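Local coordinates for protein glutamate tRNA ligase (Elizabethkingia meningoseptica, PDB 6BRL) that probably attaches glutamate to its cognate tRNA at the expense of ATP, as a class I glutamyl-tRNA synthetase, and here holds the free amino acid, at residues E10-R15 with Y36-H41; V14-S19 with F46-E51; I223-R228 with A250-H255. All blocks are in the same frame, centred on the assembly; numbering follows the deposited sequence.

Contact 1: residues E10-R15 with Y36-H41. With GLU (glutamic acid), chain B.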
loop_
_atom_site.group_PDB
_atom_site.type_symbol
_atom_site.label_atom_id
_atom_site.label_comp_id
_atom_site.label_asym_id
_atom_site.label_seq_id
_atom_site.Cartn_x
_atom_site.Cartn_y
_atom_site.Cartn_z
ATOM N N GLU A 10 -7.747 -10.391 -29.538
ATOM C CA GLU A 10 -7.056 -9.321 -28.821
ATOM C C GLU A 10 -6.703 -9.744 -27.396
ATOM O O GLU A 10 -7.574 -9.771 -26.526
ATOM C CB GLU A 10 -7.915 -8.053 -28.787
ATOM N N LYS A 11 -5.432 -10.072 -27.153
ATOM C CA LYS A 11 -4.993 -10.456 -25.813
ATOM C C LYS A 11 -5.050 -9.255 -24.876
ATOM O O LYS A 11 -4.584 -8.168 -25.225
ATOM C CB LYS A 11 -3.574 -11.014 -25.862
ATOM C CG LYS A 11 -3.100 -11.650 -24.551
ATOM C CD LYS A 11 -1.660 -12.148 -24.679
ATOM C CE LYS A 11 -0.788 -11.129 -25.434
ATOM N NZ LYS A 11 0.706 -11.369 -25.309
ATOM N N VAL A 12 -5.637 -9.440 -23.690
ATOM C CA VAL A 12 -5.727 -8.341 -22.732
ATOM C C VAL A 12 -4.329 -7.912 -22.310
ATOM O O VAL A 12 -3.490 -8.755 -21.964
ATOM C CB VAL A 12 -6.557 -8.766 -21.506
ATOM C CG1 VAL A 12 -6.325 -7.771 -20.353
ATOM C CG2 VAL A 12 -8.000 -8.818 -21.866
ATOM N N ARG A 13 -4.071 -6.596 -22.323
ATOM C CA ARG A 13 -2.785 -6.067 -21.875
ATOM C C ARG A 13 -3.026 -4.802 -21.054
ATOM O O ARG A 13 -3.686 -3.869 -21.532
ATOM C CB ARG A 13 -1.866 -5.784 -23.080
ATOM C CG ARG A 13 -1.361 -7.058 -23.798
ATOM C CD ARG A 13 -0.458 -6.786 -25.067
ATOM N NE ARG A 13 0.642 -5.826 -24.820
ATOM C CZ ARG A 13 1.811 -6.148 -24.261
ATOM N NH1 ARG A 13 2.028 -7.392 -23.855
ATOM N NH2 ARG A 13 2.754 -5.225 -24.059
ATOM N N VAL A 14 -2.516 -4.775 -19.810
ATOM C CA VAL A 14 -2.667 -3.623 -18.915
ATOM C C VAL A 14 -1.276 -3.168 -18.470
ATOM O O VAL A 14 -0.325 -3.941 -18.483
ATOM C CB VAL A 14 -3.540 -3.948 -17.676
ATOM C CG1 VAL A 14 -4.932 -4.481 -18.100
ATOM C CG2 VAL A 14 -2.850 -4.944 -16.794
ATOM N N ARG A 15 -1.167 -1.910 -18.057
ATOM C CA ARG A 15 0.117 -1.386 -17.580
ATOM C C ARG A 15 -0.096 -0.532 -16.341
ATOM O O ARG A 15 -0.995 0.310 -16.308
ATOM C CB ARG A 15 0.856 -0.554 -18.641
ATOM C CG ARG A 15 0.340 0.879 -18.913
ATOM C CD ARG A 15 -1.113 0.969 -19.456
ATOM N NE ARG A 15 -1.439 2.352 -19.822
ATOM C CZ ARG A 15 -1.742 3.295 -18.926
ATOM N NH1 ARG A 15 -1.781 2.997 -17.610
ATOM N NH2 ARG A 15 -1.995 4.544 -19.327
ATOM N N TYR A 36 -3.017 -6.135 -12.236
ATOM C CA TYR A 36 -2.542 -7.513 -12.190
ATOM C C TYR A 36 -3.703 -8.515 -12.217
ATOM O O TYR A 36 -3.695 -9.465 -13.010
ATOM C CB TYR A 36 -1.699 -7.686 -10.936
ATOM C CG TYR A 36 -1.135 -9.064 -10.735
ATOM C CD1 TYR A 36 -0.032 -9.484 -11.464
ATOM C CD2 TYR A 36 -1.684 -9.938 -9.791
ATOM C CE1 TYR A 36 0.500 -10.743 -11.273
ATOM C CE2 TYR A 36 -1.149 -11.204 -9.590
ATOM C CZ TYR A 36 -0.058 -11.594 -10.346
ATOM O OH TYR A 36 0.509 -12.833 -10.188
ATOM N N LEU A 37 -4.713 -8.314 -11.356
ATOM C CA LEU A 37 -5.863 -9.234 -11.299
ATOM C C LEU A 37 -6.614 -9.289 -12.622
ATOM O O LEU A 37 -6.992 -10.370 -13.103
ATOM C CB LEU A 37 -6.828 -8.802 -10.192
ATOM C CG LEU A 37 -6.289 -8.885 -8.735
ATOM C CD1 LEU A 37 -7.384 -8.575 -7.736
ATOM C CD2 LEU A 37 -5.816 -10.266 -8.481
ATOM N N PHE A 38 -6.911 -8.123 -13.192
ATOM C CA PHE A 38 -7.626 -8.106 -14.457
ATOM C C PHE A 38 -6.845 -8.856 -15.529
ATOM O O PHE A 38 -7.419 -9.631 -16.311
ATOM C CB PHE A 38 -7.870 -6.670 -14.910
ATOM C CG PHE A 38 -8.747 -6.583 -16.151
ATOM C CD1 PHE A 38 -10.097 -6.898 -16.077
ATOM C CD2 PHE A 38 -8.217 -6.217 -17.375
ATOM C CE1 PHE A 38 -10.935 -6.799 -17.206
ATOM C CE2 PHE A 38 -9.040 -6.146 -18.520
ATOM C CZ PHE A 38 -10.390 -6.432 -18.434
ATOM N N ALA A 39 -5.533 -8.630 -15.585
ATOM C CA ALA A 39 -4.719 -9.265 -16.611
ATOM C C ALA A 39 -4.684 -10.776 -16.412
ATOM O O ALA A 39 -4.927 -11.547 -17.355
ATOM C CB ALA A 39 -3.303 -8.677 -16.597
ATOM N N LYS A 40 -4.398 -11.213 -15.181
ATOM C CA LYS A 40 -4.282 -12.641 -14.918
ATOM C C LYS A 40 -5.632 -13.326 -15.054
ATOM O O LYS A 40 -5.705 -14.451 -15.546
ATOM C CB LYS A 40 -3.676 -12.893 -13.527
ATOM C CG LYS A 40 -2.156 -12.534 -13.426
ATOM C CD LYS A 40 -1.415 -12.940 -14.698
ATOM C CE LYS A 40 -0.038 -12.286 -14.808
ATOM N NZ LYS A 40 0.455 -12.227 -16.231
ATOM N N HIS A 41 -6.707 -12.666 -14.623
ATOM C CA HIS A 41 -8.044 -13.243 -14.759
ATOM C C HIS A 41 -8.367 -13.518 -16.211
ATOM O O HIS A 41 -9.095 -14.472 -16.516
ATOM C CB HIS A 41 -9.089 -12.287 -14.158
ATOM C CG HIS A 41 -10.511 -12.730 -14.323
ATOM N ND1 HIS A 41 -11.111 -13.627 -13.466
ATOM C CD2 HIS A 41 -11.455 -12.383 -15.234
ATOM C CE1 HIS A 41 -12.370 -13.807 -13.839
ATOM N NE2 HIS A 41 -12.603 -13.062 -14.905
HETATM N N GLU B . 2.240 8.560 -14.910
HETATM C CA GLU B . 0.813 8.544 -14.559
HETATM C C GLU B . 0.591 8.456 -13.028
HETATM O O GLU B . -0.542 8.569 -12.510
HETATM C CB GLU B . 0.112 7.381 -15.272
HETATM C CG GLU B . -1.392 7.536 -15.402
HETATM C CD GLU B . -1.985 6.496 -16.337
HETATM O OE1 GLU B . -2.337 6.876 -17.503
HETATM O OE2 GLU B . -2.063 5.312 -15.898
HETATM O OXT GLU B . 1.565 8.287 -12.268
#
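Val12 and Val14, on the same side of their chain, press against Phe38 and Ala39 of the helix that follows. CG1 of Val12 sits 3.7 Å from Phe38 CE2, the two side chains meeting at about a right angle. Val14 divides its branches between two partners: CG1 comes to the edge of the Phe38 ring, 3.8 Å from CD2, while CG2 touches Ala39 CB, also at 3.8 Å. With CG anti to the backbone N (chi1 -174°), the Phe38 ring lies where CD2 and CE2 meet the two valines. His225 closes on the same group, touching Val12 and Val14 and meeting the Phe38 ring. Strand 13-16 and helix 26-41 are the first two elements of a beta-alpha-beta unit in the class I catalytic domain. On the strand's other side, Arg15 reaches the bound glutamic acid with two hydrogen bonds, NH1 to OE2 at 2.9 Å and NH2 to OE1 at 3.0 Å, and Asp218 takes its NE in a salt bridge. The contact between strand and helix is therefore purely apolar, methyl against ring and methyl against methyl, while the guanidinium of Arg15 is shared between the ligand's side-chain carboxylate and Asp218.

Contact 2: residues V14-S19 with F46-E51. With GLU (glutamic acid), chain B.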
loop_
_atom_site.group_PDB
_atom_site.type_symbol
_atom_site.label_atom_id
_atom_site.label_comp_id
_atom_site.label_asym_id
_atom_site.label_seq_id
_atom_site.Cartn_x
_atom_site.Cartn_y
_atom_site.Cartn_z
ATOM N N VAL A 14 -2.516 -4.775 -19.810
ATOM C CA VAL A 14 -2.667 -3.623 -18.915
ATOM C C VAL A 14 -1.276 -3.168 -18.470
ATOM O O VAL A 14 -0.325 -3.941 -18.483
ATOM C CB VAL A 14 -3.540 -3.948 -17.676
ATOM C CG1 VAL A 14 -4.932 -4.481 -18.100
ATOM C CG2 VAL A 14 -2.850 -4.944 -16.794
ATOM N N ARG A 15 -1.167 -1.910 -18.057
ATOM C CA ARG A 15 0.117 -1.386 -17.580
ATOM C C ARG A 15 -0.096 -0.532 -16.341
ATOM O O ARG A 15 -0.995 0.310 -16.308
ATOM C CB ARG A 15 0.856 -0.554 -18.641
ATOM C CG ARG A 15 0.340 0.879 -18.913
ATOM C CD ARG A 15 -1.113 0.969 -19.456
ATOM N NE ARG A 15 -1.439 2.352 -19.822
ATOM C CZ ARG A 15 -1.742 3.295 -18.926
ATOM N NH1 ARG A 15 -1.781 2.997 -17.610
ATOM N NH2 ARG A 15 -1.995 4.544 -19.327
ATOM N N PHE A 16 0.716 -0.795 -15.323
ATOM C CA PHE A 16 0.910 0.115 -14.205
ATOM C C PHE A 16 1.986 1.106 -14.640
ATOM O O PHE A 16 3.068 0.692 -15.055
ATOM C CB PHE A 16 1.322 -0.683 -12.958
ATOM C CG PHE A 16 1.461 0.151 -11.697
ATOM C CD1 PHE A 16 0.463 1.033 -11.318
ATOM C CD2 PHE A 16 2.557 0.011 -10.880
ATOM C CE1 PHE A 16 0.555 1.788 -10.152
ATOM C CE2 PHE A 16 2.680 0.779 -9.693
ATOM C CZ PHE A 16 1.683 1.667 -9.334
ATOM N N ALA A 17 1.658 2.397 -14.661
ATOM C CA ALA A 17 2.508 3.426 -15.262
ATOM C C ALA A 17 2.828 4.533 -14.256
ATOM O O ALA A 17 2.531 5.700 -14.494
ATOM C CB ALA A 17 1.825 4.014 -16.495
ATOM N N PRO A 18 3.407 4.207 -13.109
ATOM C CA PRO A 18 3.720 5.269 -12.151
ATOM C C PRO A 18 4.905 6.100 -12.628
ATOM O O PRO A 18 5.839 5.595 -13.272
ATOM C CB PRO A 18 4.082 4.503 -10.874
ATOM C CG PRO A 18 4.893 3.333 -11.423
ATOM C CD PRO A 18 4.067 2.942 -12.744
ATOM N N SER A 19 4.851 7.400 -12.291
ATOM C CA SER A 19 6.010 8.280 -12.412
ATOM C C SER A 19 6.927 8.113 -11.206
ATOM O O SER A 19 6.457 7.873 -10.092
ATOM C CB SER A 19 5.579 9.739 -12.499
ATOM O OG SER A 19 4.918 10.131 -11.310
ATOM N N PHE A 46 0.765 -8.053 -17.849
ATOM C CA PHE A 46 0.827 -7.028 -16.818
ATOM C C PHE A 46 2.151 -6.304 -17.037
ATOM O O PHE A 46 3.221 -6.867 -16.802
ATOM C CB PHE A 46 0.741 -7.659 -15.406
ATOM C CG PHE A 46 0.996 -6.669 -14.263
ATOM C CD1 PHE A 46 0.422 -5.410 -14.283
ATOM C CD2 PHE A 46 1.811 -7.005 -13.183
ATOM C CE1 PHE A 46 0.659 -4.499 -13.256
ATOM C CE2 PHE A 46 2.048 -6.103 -12.141
ATOM C CZ PHE A 46 1.469 -4.844 -12.178
ATOM N N ILE A 47 2.093 -5.069 -17.498
ATOM C CA ILE A 47 3.278 -4.333 -17.923
ATOM C C ILE A 47 3.573 -3.271 -16.874
ATOM O O ILE A 47 2.638 -2.665 -16.341
ATOM C CB ILE A 47 3.050 -3.684 -19.307
ATOM C CG1 ILE A 47 3.047 -4.734 -20.409
ATOM C CG2 ILE A 47 4.105 -2.600 -19.566
ATOM C CD1 ILE A 47 1.714 -5.391 -20.669
ATOM N N LEU A 48 4.869 -3.039 -16.574
ATOM C CA LEU A 48 5.278 -1.874 -15.787
ATOM C C LEU A 48 5.984 -0.896 -16.734
ATOM O O LEU A 48 6.986 -1.267 -17.357
ATOM C CB LEU A 48 6.227 -2.277 -14.649
ATOM C CG LEU A 48 6.871 -1.063 -13.954
ATOM C CD1 LEU A 48 5.774 -0.260 -13.245
ATOM C CD2 LEU A 48 7.910 -1.489 -12.930
ATOM N N ARG A 49 5.464 0.335 -16.851
ATOM C CA ARG A 49 6.103 1.388 -17.638
ATOM C C ARG A 49 6.478 2.531 -16.702
ATOM O O ARG A 49 5.634 3.020 -15.936
ATOM C CB ARG A 49 5.174 1.899 -18.770
ATOM C CG ARG A 49 5.858 2.991 -19.690
ATOM C CD ARG A 49 4.978 3.370 -20.914
ATOM N NE ARG A 49 3.750 4.085 -20.543
ATOM C CZ ARG A 49 2.527 3.763 -20.981
ATOM N NH1 ARG A 49 2.345 2.750 -21.836
ATOM N NH2 ARG A 49 1.479 4.482 -20.608
ATOM N N ILE A 50 7.740 2.933 -16.720
ATOM C CA ILE A 50 8.203 3.991 -15.816
ATOM C C ILE A 50 8.054 5.331 -16.533
ATOM O O ILE A 50 8.684 5.554 -17.575
ATOM C CB ILE A 50 9.654 3.759 -15.371
ATOM C CG1 ILE A 50 9.738 2.541 -14.467
ATOM C CG2 ILE A 50 10.172 4.965 -14.560
ATOM C CD1 ILE A 50 9.043 2.746 -13.118
ATOM N N GLU A 51 7.265 6.246 -15.946
ATOM C CA GLU A 51 6.809 7.459 -16.651
ATOM C C GLU A 51 7.658 8.637 -16.186
ATOM O O GLU A 51 7.266 9.461 -15.358
ATOM C CB GLU A 51 5.314 7.662 -16.450
ATOM C CG GLU A 51 4.598 6.527 -17.215
ATOM C CD GLU A 51 3.363 6.940 -17.998
ATOM O OE1 GLU A 51 2.794 8.012 -17.760
ATOM O OE2 GLU A 51 2.910 6.153 -18.840
HETATM N N GLU B . 2.240 8.560 -14.910
HETATM C CA GLU B . 0.813 8.544 -14.559
HETATM C C GLU B . 0.591 8.456 -13.028
HETATM O O GLU B . -0.542 8.569 -12.510
HETATM C CB GLU B . 0.112 7.381 -15.272
HETATM C CG GLU B . -1.392 7.536 -15.402
HETATM C CD GLU B . -1.985 6.496 -16.337
HETATM O OE1 GLU B . -2.337 6.876 -17.503
HETATM O OE2 GLU B . -2.063 5.312 -15.898
HETATM O OXT GLU B . 1.565 8.287 -12.268
#
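Arg15 and Arg49 rise from neighbouring strands with their guanidinium planes 78° apart, and Arg49 NH2 lies over a face of the Arg15 group, 3.7 Å from Arg15 NE. Two acids probably offset this pairing of like charges. Asp218 bridges both arginines, and Glu51 OE2 takes two hydrogen bonds from Arg49 in a salt bridge, NE and NH2 each at 2.8 Å, in the guanidinium plane. A chi1 of 76° places Arg15 CG between its backbone N and carbonyl carbon and over a face of the Arg49 guanidinium, before the chain bends at chi2. Beneath them the backbones run parallel, hydrogen-bonded from Ile47 N to Val14 O, Phe16 N to Ile47 O and Arg49 N to Phe16 O, and the pairing outlasts the strands in Glu51 N to Pro18 O (3.1 Å). These are the two strands of a beta-alpha-beta unit, and the loops leaving them line the amino acid pocket. Ala17 O and Glu51 OE1 both accept from the ligand's amino nitrogen, at 2.9 and 3.0 Å from GLU N, with Asn214 also bonded to OE1. On the opposite sheet face, Phe16 and Leu48 lie side by side, pointing the same way. Pro18 CD lies over one face of the Phe16 ring, offset toward its rim, and meets Leu48 CD1 at 3.7 Å, while Phe16 CB rests 3.9 Å from Phe46 CE1.

Contact 3: residues I223-R228 with A250-H255. With GLU (glutamic acid), chain B.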
loop_
_atom_site.group_PDB
_atom_site.type_symbol
_atom_site.label_atom_id
_atom_site.label_comp_id
_atom_site.label_asym_id
_atom_site.label_seq_id
_atom_site.Cartn_x
_atom_site.Cartn_y
_atom_site.Cartn_z
ATOM N N ILE A 223 -1.797 -1.775 -25.482
ATOM C CA ILE A 223 -2.603 -1.791 -24.264
ATOM C C ILE A 223 -4.077 -1.852 -24.636
ATOM O O ILE A 223 -4.546 -1.070 -25.466
ATOM C CB ILE A 223 -2.290 -0.543 -23.429
ATOM C CG1 ILE A 223 -0.807 -0.558 -23.083
ATOM C CG2 ILE A 223 -3.222 -0.448 -22.210
ATOM C CD1 ILE A 223 -0.404 -1.800 -22.255
ATOM N N THR A 224 -4.827 -2.767 -24.015
ATOM C CA THR A 224 -6.268 -2.848 -24.263
ATOM C C THR A 224 -7.121 -2.188 -23.186
ATOM O O THR A 224 -8.199 -1.681 -23.504
ATOM C CB THR A 224 -6.702 -4.305 -24.402
ATOM O OG1 THR A 224 -6.427 -4.977 -23.167
ATOM C CG2 THR A 224 -5.920 -4.960 -25.541
ATOM N N HIS A 225 -6.659 -2.131 -21.934
ATOM C CA HIS A 225 -7.443 -1.562 -20.844
ATOM C C HIS A 225 -6.544 -0.684 -19.978
ATOM O O HIS A 225 -5.533 -1.162 -19.444
ATOM C CB HIS A 225 -8.082 -2.679 -19.996
ATOM C CG HIS A 225 -9.073 -3.526 -20.748
ATOM N ND1 HIS A 225 -8.690 -4.479 -21.666
ATOM C CD2 HIS A 225 -10.428 -3.576 -20.700
ATOM C CE1 HIS A 225 -9.765 -5.078 -22.159
ATOM N NE2 HIS A 225 -10.834 -4.535 -21.602
ATOM N N VAL A 226 -6.924 0.582 -19.826
ATOM C CA VAL A 226 -6.203 1.554 -19.014
ATOM C C VAL A 226 -6.978 1.681 -17.711
ATOM O O VAL A 226 -8.125 2.143 -17.702
ATOM C CB VAL A 226 -6.090 2.912 -19.718
ATOM C CG1 VAL A 226 -5.488 3.980 -18.790
ATOM C CG2 VAL A 226 -5.268 2.787 -21.059
ATOM N N ILE A 227 -6.366 1.262 -16.612
ATOM C CA ILE A 227 -6.979 1.349 -15.279
ATOM C C ILE A 227 -6.155 2.344 -14.469
ATOM O O ILE A 227 -4.959 2.124 -14.249
ATOM C CB ILE A 227 -7.021 -0.028 -14.595
ATOM C CG1 ILE A 227 -7.777 -1.043 -15.454
ATOM C CG2 ILE A 227 -7.569 0.056 -13.115
ATOM C CD1 ILE A 227 -7.514 -2.489 -15.026
ATOM N N ARG A 228 -6.772 3.437 -14.035
ATOM C CA ARG A 228 -6.035 4.464 -13.307
ATOM C C ARG A 228 -6.989 5.201 -12.381
ATOM O O ARG A 228 -8.205 4.964 -12.393
ATOM C CB ARG A 228 -5.342 5.430 -14.274
ATOM C CG ARG A 228 -6.323 6.118 -15.168
ATOM C CD ARG A 228 -5.570 6.792 -16.321
ATOM N NE ARG A 228 -6.481 7.604 -17.128
ATOM C CZ ARG A 228 -6.171 8.061 -18.342
ATOM N NH1 ARG A 228 -4.978 7.760 -18.870
ATOM N NH2 ARG A 228 -7.037 8.816 -19.021
ATOM N N ALA A 250 -8.795 4.022 -29.447
ATOM C CA ALA A 250 -8.464 4.158 -28.033
ATOM C C ALA A 250 -8.754 2.854 -27.282
ATOM O O ALA A 250 -9.625 2.080 -27.690
ATOM C CB ALA A 250 -9.256 5.299 -27.405
ATOM N N PRO A 251 -7.988 2.565 -26.223
ATOM C CA PRO A 251 -8.294 1.418 -25.366
ATOM C C PRO A 251 -9.548 1.670 -24.563
ATOM O O PRO A 251 -10.110 2.769 -24.630
ATOM C CB PRO A 251 -7.073 1.334 -24.440
ATOM C CG PRO A 251 -6.540 2.717 -24.399
ATOM C CD PRO A 251 -6.843 3.359 -25.714
ATOM N N GLU A 252 -9.968 0.684 -23.771
ATOM C CA GLU A 252 -11.022 0.903 -22.781
ATOM C C GLU A 252 -10.403 1.552 -21.542
ATOM O O GLU A 252 -9.209 1.406 -21.302
ATOM C CB GLU A 252 -11.713 -0.433 -22.438
ATOM C CG GLU A 252 -12.441 -1.029 -23.680
ATOM C CD GLU A 252 -13.288 -2.213 -23.290
ATOM O OE1 GLU A 252 -14.162 -2.040 -22.421
ATOM O OE2 GLU A 252 -13.031 -3.320 -23.795
ATOM N N PHE A 253 -11.215 2.300 -20.777
ATOM C CA PHE A 253 -10.759 2.990 -19.567
ATOM C C PHE A 253 -11.587 2.568 -18.365
ATOM O O PHE A 253 -12.798 2.327 -18.484
ATOM C CB PHE A 253 -10.844 4.523 -19.705
ATOM C CG PHE A 253 -9.911 5.086 -20.766
ATOM C CD1 PHE A 253 -10.280 5.095 -22.126
ATOM C CD2 PHE A 253 -8.671 5.586 -20.404
ATOM C CE1 PHE A 253 -9.407 5.621 -23.095
ATOM C CE2 PHE A 253 -7.783 6.097 -21.349
ATOM C CZ PHE A 253 -8.149 6.120 -22.700
ATOM N N ALA A 254 -10.926 2.507 -17.196
ATOM C CA ALA A 254 -11.603 2.289 -15.909
ATOM C C ALA A 254 -10.991 3.237 -14.890
ATOM O O ALA A 254 -9.787 3.157 -14.635
ATOM C CB ALA A 254 -11.441 0.847 -15.421
ATOM N N HIS A 255 -11.781 4.146 -14.316
ATOM C CA HIS A 255 -11.210 5.148 -13.409
ATOM C C HIS A 255 -11.633 4.838 -11.982
ATOM O O HIS A 255 -12.829 4.846 -11.690
ATOM C CB HIS A 255 -11.632 6.566 -13.801
ATOM C CG HIS A 255 -10.846 7.108 -14.963
ATOM N ND1 HIS A 255 -11.122 6.758 -16.272
ATOM C CD2 HIS A 255 -9.736 7.890 -15.005
ATOM C CE1 HIS A 255 -10.236 7.335 -17.073
ATOM N NE2 HIS A 255 -9.375 8.018 -16.329
HETATM N N GLU B . 2.240 8.560 -14.910
HETATM C CA GLU B . 0.813 8.544 -14.559
HETATM C C GLU B . 0.591 8.456 -13.028
HETATM O O GLU B . -0.542 8.569 -12.510
HETATM C CB GLU B . 0.112 7.381 -15.272
HETATM C CG GLU B . -1.392 7.536 -15.402
HETATM C CD GLU B . -1.985 6.496 -16.337
HETATM O OE1 GLU B . -2.337 6.876 -17.503
HETATM O OE2 GLU B . -2.063 5.312 -15.898
HETATM O OXT GLU B . 1.565 8.287 -12.268
#
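Arg228 lies between Phe253, His255 and the bound glutamic acid, at the closely packed end of this strand pair. Phe253 CE2 comes over one face of the guanidinium, 3.7 Å from Arg228 NH2, with the ring plane turned 50° from it. His255 runs alongside in the same direction, its NE2 3.0 Å from Arg228 NE near the guanidinium plane; Asp183 holds the other ring nitrogen, ND1. The Arg228 chain is extended from CG to NE, which carries NH1 to the ligand, where it hydrogen-bonds OE1 at 3.1 Å, while NH2 is bonded to His239. Val226 continues the same face: its CB packs 3.8 Å from Phe253 CD2, and CG2 meets Pro251 CG. Strands 225-229 and 252-256 are joined through helix 236-246 in a beta-alpha-beta unit of the class I catalytic domain, and that helix covers the face bearing Phe253 and His255. The strands run parallel, 14° apart, with four backbone hydrogen bonds alternating from Glu252 N to Thr224 O through to Arg228 N to Ala254 O. Packing between the strands is sparser on the other face, where Ile227 CG1 and Ala254 CB, themselves buried, stand 4.1 Å apart. Toward solvent, the exposed Glu252 lies alongside the partly exposed His225, both pointing the same way, with carboxylate and ring planes 46° apart and OE2 3.3 Å from His225 NE2. Thr224 OG1 meets the same imidazole in its plane, hydrogen-bonded to ND1, which probably helps to set the rotation of the ring.

From the N terminus, strand 13-16 enters both of the first two contacts. Contact 1 closes first, bringing helix 26-41 back onto the strand; contact 2 shares Val14 and Arg15 with it and closes later, when strand 45-48 comes alongside and completes the first beta-alpha-beta unit. Their loops overlap, neither enclosing the other. Contact 3 follows much later and closes its own loop round helix 236-246. It nests in neither, yet the units adjoin: Thr224 N lies 2.9 Å from Arg13 O, a probable hydrogen bond, and Val226 CG1 packs against Arg15 NH2. The bound glutamic acid is held from both units, through contact 2 on one hand and contact 3 on the other.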